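Local atomic coordinates of levansucrase (Bacillus subtilis, PDB entry 1OYG), a protein that is an enzyme of the levansucrase and invertase family, folded as a single-chain, five-bladed beta-propeller rich in strands and poor in helices. Residues 19-22 with 23-26; 28-31 with 32-35; 41-44 with 45-48; 356-359 with 360-364. All blocks are in the same frame, centred on the assembly; numbering follows the deposited sequence.

Interaction 1. Residues 19-22 with 23-26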
loop_
_atom_site.group_PDB
_atom_site.type_symbol
_atom_site.label_atom_id
_atom_site.label_comp_id
_atom_site.label_asym_id
_atom_site.label_seq_id
_atom_site.Cartn_x
_atom_site.Cartn_y
_atom_site.Cartn_z
ATOM N N HIS A 19 -16.521 -3.718 4.781
ATOM C CA HIS A 19 -16.740 -2.613 3.853
ATOM C C HIS A 19 -16.374 -1.262 4.459
ATOM O O HIS A 19 -16.653 -0.981 5.629
ATOM C CB HIS A 19 -18.195 -2.597 3.384
ATOM C CG HIS A 19 -18.601 -3.858 2.695
ATOM N ND1 HIS A 19 -18.313 -4.106 1.371
ATOM C CD2 HIS A 19 -19.226 -4.967 3.159
ATOM C CE1 HIS A 19 -18.755 -5.307 1.044
ATOM N NE2 HIS A 19 -19.316 -5.849 2.111
ATOM N N ILE A 20 -15.737 -0.435 3.639
ATOM C CA ILE A 20 -15.495 0.961 3.948
ATOM C C ILE A 20 -16.761 1.675 3.508
ATOM O O ILE A 20 -17.004 1.825 2.312
ATOM C CB ILE A 20 -14.250 1.459 3.188
ATOM C CG1 ILE A 20 -13.027 0.643 3.629
ATOM C CG2 ILE A 20 -14.031 2.962 3.411
ATOM C CD1 ILE A 20 -11.709 1.045 2.976
ATOM N N THR A 21 -17.589 2.078 4.470
ATOM C CA THR A 21 -18.931 2.568 4.171
ATOM C C THR A 21 -18.975 4.075 4.025
ATOM O O THR A 21 -18.146 4.794 4.576
ATOM C CB THR A 21 -19.942 2.152 5.258
ATOM O OG1 THR A 21 -19.635 2.810 6.492
ATOM C CG2 THR A 21 -19.859 0.664 5.568
ATOM N N ARG A 22 -19.986 4.549 3.309
ATOM C CA ARG A 22 -20.155 5.973 3.089
ATOM C C ARG A 22 -20.410 6.697 4.404
ATOM O O ARG A 22 -19.926 7.806 4.603
ATOM C CB ARG A 22 -21.307 6.223 2.119
ATOM C CG ARG A 22 -21.082 5.626 0.737
ATOM C CD ARG A 22 -22.071 6.097 -0.298
ATOM N NE ARG A 22 -21.858 7.494 -0.665
ATOM C CZ ARG A 22 -20.933 7.916 -1.519
ATOM N NH1 ARG A 22 -20.131 7.059 -2.135
ATOM N NH2 ARG A 22 -20.820 9.212 -1.775
ATOM N N HIS A 23 -21.162 6.072 5.305
ATOM C CA HIS A 23 -21.476 6.720 6.572
ATOM C C HIS A 23 -20.204 6.975 7.374
ATOM O O HIS A 23 -20.038 8.050 7.947
ATOM C CB HIS A 23 -22.453 5.897 7.413
ATOM C CG HIS A 23 -22.688 6.472 8.776
ATOM N ND1 HIS A 23 -21.832 6.246 9.832
ATOM C CD2 HIS A 23 -23.656 7.293 9.245
ATOM C CE1 HIS A 23 -22.276 6.885 10.900
ATOM N NE2 HIS A 23 -23.382 7.528 10.571
ATOM N N ASP A 24 -19.313 5.989 7.419
ATOM C CA ASP A 24 -18.071 6.134 8.176
ATOM C C ASP A 24 -17.187 7.217 7.569
ATOM O O ASP A 24 -16.671 8.068 8.287
ATOM C CB ASP A 24 -17.326 4.798 8.266
ATOM C CG ASP A 24 -18.013 3.801 9.194
ATOM O OD1 ASP A 24 -18.946 4.195 9.931
ATOM O OD2 ASP A 24 -17.690 2.600 9.250
ATOM N N MET A 25 -17.041 7.205 6.246
ATOM C CA MET A 25 -16.202 8.185 5.563
ATOM C C MET A 25 -16.729 9.610 5.739
ATOM O O MET A 25 -15.950 10.550 5.803
ATOM C CB MET A 25 -16.092 7.860 4.067
ATOM C CG MET A 25 -15.370 6.560 3.745
ATOM S SD MET A 25 -13.670 6.469 4.331
ATOM C CE MET A 25 -12.886 7.723 3.366
ATOM N N LEU A 26 -18.048 9.769 5.832
ATOM C CA LEU A 26 -18.644 11.093 5.983
ATOM C C LEU A 26 -18.281 11.757 7.310
ATOM O O LEU A 26 -18.356 12.979 7.427
ATOM C CB LEU A 26 -20.173 11.023 5.851
ATOM C CG LEU A 26 -20.738 11.001 4.428
ATOM C CD1 LEU A 26 -22.212 10.627 4.458
ATOM C CD2 LEU A 26 -20.541 12.350 3.737
HETATM O O HOH W 1 -16.371 1.675 7.188
HETATM O O HOH W 2 -21.150 2.171 8.584
#

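Interaction 2. Residues 28-31 with 32-35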
loop_
_atom_site.group_PDB
_atom_site.type_symbol
_atom_site.label_atom_id
_atom_site.label_comp_id
_atom_site.label_asym_id
_atom_site.label_seq_id
_atom_site.Cartn_x
_atom_site.Cartn_y
_atom_site.Cartn_z
ATOM N N ILE A 28 -15.296 11.698 8.651
ATOM C CA ILE A 28 -13.861 11.989 8.688
ATOM C C ILE A 28 -13.499 13.484 8.560
ATOM O O ILE A 28 -12.622 13.942 9.275
ATOM C CB ILE A 28 -13.108 11.098 7.658
ATOM C CG1 ILE A 28 -13.106 9.647 8.154
ATOM C CG2 ILE A 28 -11.682 11.601 7.432
ATOM C CD1 ILE A 28 -12.431 8.650 7.229
ATOM N N PRO A 29 -14.132 14.249 7.669
ATOM C CA PRO A 29 -13.842 15.690 7.581
ATOM C C PRO A 29 -13.837 16.449 8.921
ATOM O O PRO A 29 -12.947 17.271 9.142
ATOM C CB PRO A 29 -14.944 16.203 6.652
ATOM C CG PRO A 29 -15.189 15.046 5.739
ATOM C CD PRO A 29 -15.104 13.833 6.641
ATOM N N GLU A 30 -14.795 16.178 9.802
ATOM C CA GLU A 30 -14.809 16.815 11.118
ATOM C C GLU A 30 -13.771 16.178 12.048
ATOM O O GLU A 30 -13.077 16.880 12.777
ATOM C CB GLU A 30 -16.203 16.736 11.748
ATOM C CG GLU A 30 -16.352 17.483 13.073
ATOM C CD GLU A 30 -16.132 18.986 12.962
ATOM O OE1 GLU A 30 -16.422 19.567 11.897
ATOM O OE2 GLU A 30 -15.679 19.596 13.954
ATOM N N GLN A 31 -13.669 14.851 12.009
ATOM C CA GLN A 31 -12.774 14.105 12.896
ATOM C C GLN A 31 -11.300 14.424 12.660
ATOM O O GLN A 31 -10.513 14.472 13.603
ATOM C CB GLN A 31 -12.997 12.602 12.714
ATOM C CG GLN A 31 -12.314 11.732 13.764
ATOM C CD GLN A 31 -12.403 10.261 13.429
ATOM O OE1 GLN A 31 -12.482 9.895 12.256
ATOM N NE2 GLN A 31 -12.404 9.416 14.453
ATOM N N GLN A 32 -10.937 14.660 11.404
ATOM C CA GLN A 32 -9.538 14.861 11.022
ATOM C C GLN A 32 -8.948 16.177 11.525
ATOM O O GLN A 32 -7.740 16.389 11.425
ATOM C CB GLN A 32 -9.376 14.762 9.500
ATOM C CG GLN A 32 -9.964 15.935 8.719
ATOM C CD GLN A 32 -9.850 15.751 7.223
ATOM O OE1 GLN A 32 -10.117 14.669 6.704
ATOM N NE2 GLN A 32 -9.454 16.808 6.525
ATOM N N LYS A 33 -9.793 17.062 12.053
ATOM C CA LYS A 33 -9.319 18.290 12.685
ATOM C C LYS A 33 -8.559 18.012 13.988
ATOM O O LYS A 33 -7.839 18.876 14.482
ATOM C CB LYS A 33 -10.496 19.226 12.967
ATOM C CG LYS A 33 -11.172 19.772 11.709
ATOM C CD LYS A 33 -12.545 20.384 12.001
ATOM C CE LYS A 33 -12.476 21.481 13.062
ATOM N NZ LYS A 33 -13.614 22.445 12.989
ATOM N N ASN A 34 -8.747 16.817 14.545
ATOM C CA ASN A 34 -8.054 16.379 15.753
ATOM C C ASN A 34 -6.612 15.976 15.440
ATOM O O ASN A 34 -6.373 15.125 14.589
ATOM C CB ASN A 34 -8.818 15.199 16.370
ATOM C CG ASN A 34 -8.423 14.921 17.806
ATOM O OD1 ASN A 34 -7.245 14.937 18.157
ATOM N ND2 ASN A 34 -9.415 14.647 18.647
ATOM N N GLU A 35 -5.656 16.580 16.143
ATOM C CA GLU A 35 -4.232 16.332 15.902
ATOM C C GLU A 35 -3.806 14.876 16.123
ATOM O O GLU A 35 -2.771 14.453 15.615
ATOM C CB GLU A 35 -3.374 17.255 16.771
#

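Interaction 3. Residues 41-44 with 45-48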
loop_
_atom_site.group_PDB
_atom_site.type_symbol
_atom_site.label_atom_id
_atom_site.label_comp_id
_atom_site.label_asym_id
_atom_site.label_seq_id
_atom_site.Cartn_x
_atom_site.Cartn_y
_atom_site.Cartn_z
ATOM N N GLU A 41 3.665 18.122 11.303
ATOM C CA GLU A 41 4.422 19.070 10.503
ATOM C C GLU A 41 5.909 18.733 10.562
ATOM O O GLU A 41 6.453 18.450 11.634
ATOM C CB GLU A 41 4.180 20.492 11.010
ATOM C CG GLU A 41 4.874 21.576 10.204
ATOM C CD GLU A 41 4.259 22.942 10.430
ATOM O OE1 GLU A 41 4.622 23.598 11.424
ATOM O OE2 GLU A 41 3.402 23.360 9.623
ATOM N N PHE A 42 6.551 18.756 9.400
ATOM C CA PHE A 42 7.976 18.492 9.280
ATOM C C PHE A 42 8.735 19.789 9.025
ATOM O O PHE A 42 8.184 20.763 8.501
ATOM C CB PHE A 42 8.238 17.498 8.149
ATOM C CG PHE A 42 7.575 16.163 8.349
ATOM C CD1 PHE A 42 7.963 15.331 9.392
ATOM C CD2 PHE A 42 6.566 15.737 7.498
ATOM C CE1 PHE A 42 7.356 14.100 9.582
ATOM C CE2 PHE A 42 5.955 14.506 7.681
ATOM C CZ PHE A 42 6.352 13.684 8.728
ATOM N N ASP A 43 10.012 19.776 9.390
ATOM C CA ASP A 43 10.896 20.926 9.301
ATOM C C ASP A 43 11.693 20.801 8.005
ATOM O O ASP A 43 12.583 19.963 7.900
ATOM C CB ASP A 43 11.815 20.916 10.529
ATOM C CG ASP A 43 12.734 22.110 10.603
ATOM O OD1 ASP A 43 12.743 22.948 9.680
ATOM O OD2 ASP A 43 13.501 22.273 11.571
ATOM N N SER A 44 11.373 21.638 7.023
ATOM C CA SER A 44 11.932 21.498 5.676
ATOM C C SER A 44 13.447 21.712 5.609
ATOM O O SER A 44 14.097 21.190 4.706
ATOM C CB SER A 44 11.232 22.450 4.700
ATOM O OG SER A 44 11.472 23.799 5.042
ATOM N N SER A 45 14.011 22.472 6.550
ATOM C CA SER A 45 15.452 22.750 6.536
ATOM C C SER A 45 16.302 21.579 7.074
ATOM O O SER A 45 17.533 21.644 7.040
ATOM C CB SER A 45 15.776 24.065 7.268
ATOM O OG SER A 45 15.457 23.987 8.638
ATOM N N THR A 46 15.650 20.514 7.548
ATOM C CA THR A 46 16.337 19.287 7.960
ATOM C C THR A 46 16.341 18.214 6.870
ATOM O O THR A 46 16.991 17.179 7.027
ATOM C CB THR A 46 15.670 18.665 9.211
ATOM O OG1 THR A 46 14.352 18.197 8.885
ATOM C CG2 THR A 46 15.469 19.697 10.313
ATOM N N ILE A 47 15.602 18.447 5.788
ATOM C CA ILE A 47 15.356 17.417 4.782
ATOM C C ILE A 47 16.484 17.344 3.762
ATOM O O ILE A 47 16.886 18.361 3.192
ATOM C CB ILE A 47 14.019 17.681 4.051
ATOM C CG1 ILE A 47 12.857 17.782 5.054
ATOM C CG2 ILE A 47 13.751 16.600 3.002
ATOM C CD1 ILE A 47 12.682 16.566 5.953
ATOM N N LYS A 48 16.962 16.124 3.528
ATOM C CA LYS A 48 18.016 15.838 2.563
ATOM C C LYS A 48 17.539 14.821 1.530
ATOM O O LYS A 48 16.689 13.978 1.811
ATOM C CB LYS A 48 19.239 15.238 3.264
ATOM C CG LYS A 48 19.857 16.083 4.353
ATOM C CD LYS A 48 21.117 15.402 4.860
ATOM C CE LYS A 48 21.707 16.084 6.075
ATOM N NZ LYS A 48 22.498 15.116 6.892
#

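Interaction 4. Residues 356-359 with 360-364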
loop_
_atom_site.group_PDB
_atom_site.type_symbol
_atom_site.label_atom_id
_atom_site.label_comp_id
_atom_site.label_asym_id
_atom_site.label_seq_id
_atom_site.Cartn_x
_atom_site.Cartn_y
_atom_site.Cartn_z
ATOM N N ASN A 356 -9.883 -9.473 15.498
ATOM C CA ASN A 356 -9.284 -10.462 16.383
ATOM C C ASN A 356 -8.578 -11.580 15.613
ATOM O O ASN A 356 -7.854 -12.373 16.207
ATOM C CB ASN A 356 -10.352 -11.050 17.308
ATOM C CG ASN A 356 -10.929 -10.022 18.265
ATOM O OD1 ASN A 356 -10.287 -9.019 18.578
ATOM N ND2 ASN A 356 -12.143 -10.277 18.746
ATOM N N SER A 357 -8.782 -11.619 14.294
ATOM C CA SER A 357 -8.209 -12.642 13.414
ATOM C C SER A 357 -7.651 -12.033 12.133
ATOM O O SER A 357 -8.161 -11.032 11.644
ATOM C CB SER A 357 -9.292 -13.656 13.046
ATOM O OG SER A 357 -9.729 -14.355 14.188
ATOM N N LEU A 358 -6.609 -12.645 11.578
ATOM C CA LEU A 358 -6.047 -12.190 10.306
ATOM C C LEU A 358 -7.115 -12.085 9.209
ATOM O O LEU A 358 -7.137 -11.119 8.451
ATOM C CB LEU A 358 -4.915 -13.119 9.853
ATOM C CG LEU A 358 -4.374 -12.922 8.430
ATOM C CD1 LEU A 358 -3.890 -11.503 8.198
ATOM C CD2 LEU A 358 -3.260 -13.917 8.136
ATOM N N THR A 359 -7.998 -13.076 9.133
ATOM C CA THR A 359 -8.996 -13.134 8.063
ATOM C C THR A 359 -10.328 -12.448 8.393
ATOM O O THR A 359 -11.301 -12.612 7.661
ATOM C CB THR A 359 -9.250 -14.597 7.622
ATOM O OG1 THR A 359 -9.518 -15.420 8.763
ATOM C CG2 THR A 359 -8.002 -15.201 6.997
ATOM N N GLY A 360 -10.374 -11.673 9.476
ATOM C CA GLY A 360 -11.515 -10.813 9.748
ATOM C C GLY A 360 -12.521 -11.405 10.722
ATOM O O GLY A 360 -12.286 -12.481 11.277
ATOM N N PRO A 361 -13.651 -10.728 10.932
ATOM C CA PRO A 361 -14.004 -9.477 10.248
ATOM C C PRO A 361 -13.288 -8.243 10.801
ATOM O O PRO A 361 -12.965 -8.188 11.989
ATOM C CB PRO A 361 -15.512 -9.363 10.506
ATOM C CG PRO A 361 -15.724 -10.058 11.798
ATOM C CD PRO A 361 -14.702 -11.149 11.872
ATOM N N TYR A 362 -13.072 -7.260 9.935
ATOM C CA TYR A 362 -12.407 -6.017 10.301
ATOM C C TYR A 362 -13.410 -4.896 10.538
ATOM O O TYR A 362 -14.348 -4.724 9.760
ATOM C CB TYR A 362 -11.421 -5.623 9.204
ATOM C CG TYR A 362 -10.151 -6.428 9.268
ATOM C CD1 TYR A 362 -10.038 -7.644 8.603
ATOM C CD2 TYR A 362 -9.073 -5.996 10.030
ATOM C CE1 TYR A 362 -8.879 -8.394 8.678
ATOM C CE2 TYR A 362 -7.912 -6.734 10.108
ATOM C CZ TYR A 362 -7.816 -7.934 9.429
ATOM O OH TYR A 362 -6.659 -8.667 9.511
ATOM N N LYS A 363 -13.205 -4.148 11.618
ATOM C CA LYS A 363 -14.040 -2.996 11.958
ATOM C C LYS A 363 -13.156 -1.742 12.024
ATOM O O LYS A 363 -11.959 -1.853 12.253
ATOM C CB LYS A 363 -14.780 -3.247 13.274
ATOM C CG LYS A 363 -15.672 -4.492 13.219
ATOM C CD LYS A 363 -16.498 -4.685 14.483
ATOM C CE LYS A 363 -17.529 -5.800 14.301
ATOM N NZ LYS A 363 -18.467 -5.920 15.455
ATOM N N PRO A 364 -13.719 -0.560 11.793
ATOM C CA PRO A 364 -12.894 0.651 11.666
ATOM C C PRO A 364 -12.187 1.074 12.953
ATOM O O PRO A 364 -12.768 1.022 14.038
ATOM C CB PRO A 364 -13.897 1.723 11.220
ATOM C CG PRO A 364 -15.104 0.968 10.773
ATOM C CD PRO A 364 -15.152 -0.263 11.616
HETATM O O HOH W 3 -12.775 -9.903 14.843
HETATM O O HOH W 4 -12.308 -12.421 14.274
#

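Interaction 1. Residues 19-22 with 23-26
His23 meets Thr21 only loosely, its CB 4.3 Å from Thr21 OG1. Its CG lies anti to the backbone N (chi1 174°), which carries the imidazole off the turn and into an edge-to-face meeting with Phe263. Asp24 comes next and is held more closely. Its backbone N donates to Thr21 OG1 over 3.3 Å, a weak bond but a true capping one, with Thr21 at the N-cap. The carboxylate passes close by the same hydroxyl at a slant, Asp24 CG being 3.3 Å from Thr21 OG1. There is no direct return bond from Asp24 to Thr21 N as in a full capping box; a water stands between them, accepting from Thr21 N and donating both to Asp24 OD2 (2.6 Å) and to His19 O. A second water links Thr21 OG1 to Asp24 OD1, the latter bond weak. This is the start of helix 22-26, just after the short edge strand 18-19. Met25 adds the first full helical turn, its N donating to Thr21 O at 3.1 Å and nearly straight (168°). The bend at chi2 sets Met25 SD against Ile20 CG2 at 3.6 Å. The pair flanks the N-cap as a hydrophobic staple, with Ile20 just before it and Met25 four residues after. Leu26 N repeats the helical bond to Arg22 O (3.0 Å), more bent at 145°, while Leu26 CG lies 3.3 Å from that same oxygen. The side chain of Arg22 leaves the helix altogether: its guanidinium forms a salt bridge with Glu267 and hydrogen bonds with Thr310 OG1 and Thr339 O, and Leu26 also touches Glu267.

Interaction 2. Residues 28-31 with 32-35
Gln32 is wrapped back over Ile28 and Pro29. Its N donates to Ile28 O at 2.8 Å, and its side chain lies against the same two residues. With chi1 at 71°, CG sits between the backbone N and the carbonyl carbon, and this tucks Gln32 CG 3.3 Å from Pro29 O. The extended remainder of the chain crosses Ile28 at about a right angle, with Gln32 OE1 3.5 Å from Ile28 CG2. One residue on, Lys33 N makes a weak bond to Glu30 O. Asn34 N then reaches Gln31 O at 3.1 Å. Here the short helix 28-31 gives way to loop: the last helical bond is followed by a type I beta turn from Gln31 to Asn34, and Asn34 OD1 accepts from Lys36 N in an Asx turn that takes the chain onward. On the exposed side Glu30, bent at chi2, and Lys33, bent at chi3, approach at a slant to form a long salt bridge, Glu30 OE2 to Lys33 NZ 3.6 Å. The amides of Gln31 and Gln32 and the side chain of Ile28 are positioned by a second shell from strands 348-355 and 363-374 and from Asp347 just ahead of the first. Tyr349 OH bonds to Gln32 OE1 and Asp347 OD1 to Gln32 NE2, fixing which way round that amide lies. Gln31 is held likewise at both ends of its amide, by Thr368 OG1 and Asn366 O, while Ile28 packs on Tyr349, Leu351 and Thr368.

Interaction 3. Residues 41-44 with 45-48
Asp43 and Thr46 close a short 3-10 segment on the protein surface, in the long loop between helix 28-31 and strand 57-65. The first turn is closed on Asp43 O, which takes two bonds from the same residue. Thr46 N reaches it at 3.1 Å from well above the carbonyl plane. Thr46 OG1 reaches it at 2.7 Å and in that plane, so the two donors divide the oxygen between different directions. A chi1 of 67° makes the second bond possible, turning the hydroxyl of Thr46 back over its own N and C towards the start of the turn; the methyl is thereby swung to the carboxylate, with Thr46 CG2 3.5 Å from Asp43 OD2. The Asp43 side chain stands anti to its amide nitrogen (chi1 -177°) and leans over the turn, crossing Thr46 at about a right angle. Its OD1 collects a weak bond from Ser45 N, in the manner of an Asx turn, and a second from the hydroxyl, Ser45 OG to Asp43 OD1 3.1 Å. Ile47 N adds a second, weak bond of the 3-10 kind to Ser44 O. Its side chain heads inwards, to Met404, Thr416 and Pro419, where Phe42 also packs on Met404 and Pro419. On its way in, Ile47 CG1 passes 3.6 Å from Asp43 O.

Interaction 4. Residues 356-359 with 360-364
Two hydrogen bonds tie Ser357 and Leu358 to the residues beyond them. Gly360 N donates to Ser357 O over 3.2 Å, closing a type I beta turn. The other is made by a side chain: Tyr362 OH donates a hydrogen bond to Leu358 O at 2.7 Å. The carbonyl oxygen lies at the edge of the phenol ring, in its plane, and Tyr362 CE1 is 3.2 Å from the same Leu358 O. With chi1 at -78° the ring turns back towards Leu358. The turn joins the antiparallel neighbours 348-355 and 363-374 and is the bend of a beta-hairpin, braced from inside by its own tyrosine. Ser355 OG supports it too, lying in hydrogen-bonding range of both Ser357 O and Pro361 O with one hydrogen to share between them. Gly360 has phi 98° and psi -174°, angles that glycine adopts readily; the peptide that follows, into Pro361, is cis. Water makes a third kind of link. One molecule donates to Gly360 O (3.0 Å) and meets Ser357 OG weakly, and another accepts from Asn356 N (3.0 Å) while donating weakly to Pro361 O. Apolar packing lies on the buried side, where Leu358 and Tyr362 run side by side in the same direction, both against Val320 and Trp327.

In the fold
All four are local turns; interactions 1, 2 and 4 are partly buried, while interaction 3 lies at the surface. Interactions 1 and 2 follow each other in the chain, centres 15 Å apart, one starting a helix and the other ending one; each combines backbone bonds with buried groups facing outside partners. Interaction 4 bends a hairpin whose second strand, 363-374, also lies under interaction 2, and it touches interaction 1 where Asp24 OD2 packs on Pro364 CG at 3.4 Å. In interaction 3 hydroxyls and a carboxylate add to the backbone bonds, and among its touching residues Ile47 alone is not fully exposed. It touches none of the others; interaction 2 is nearest, about 9 Å between nearest atoms.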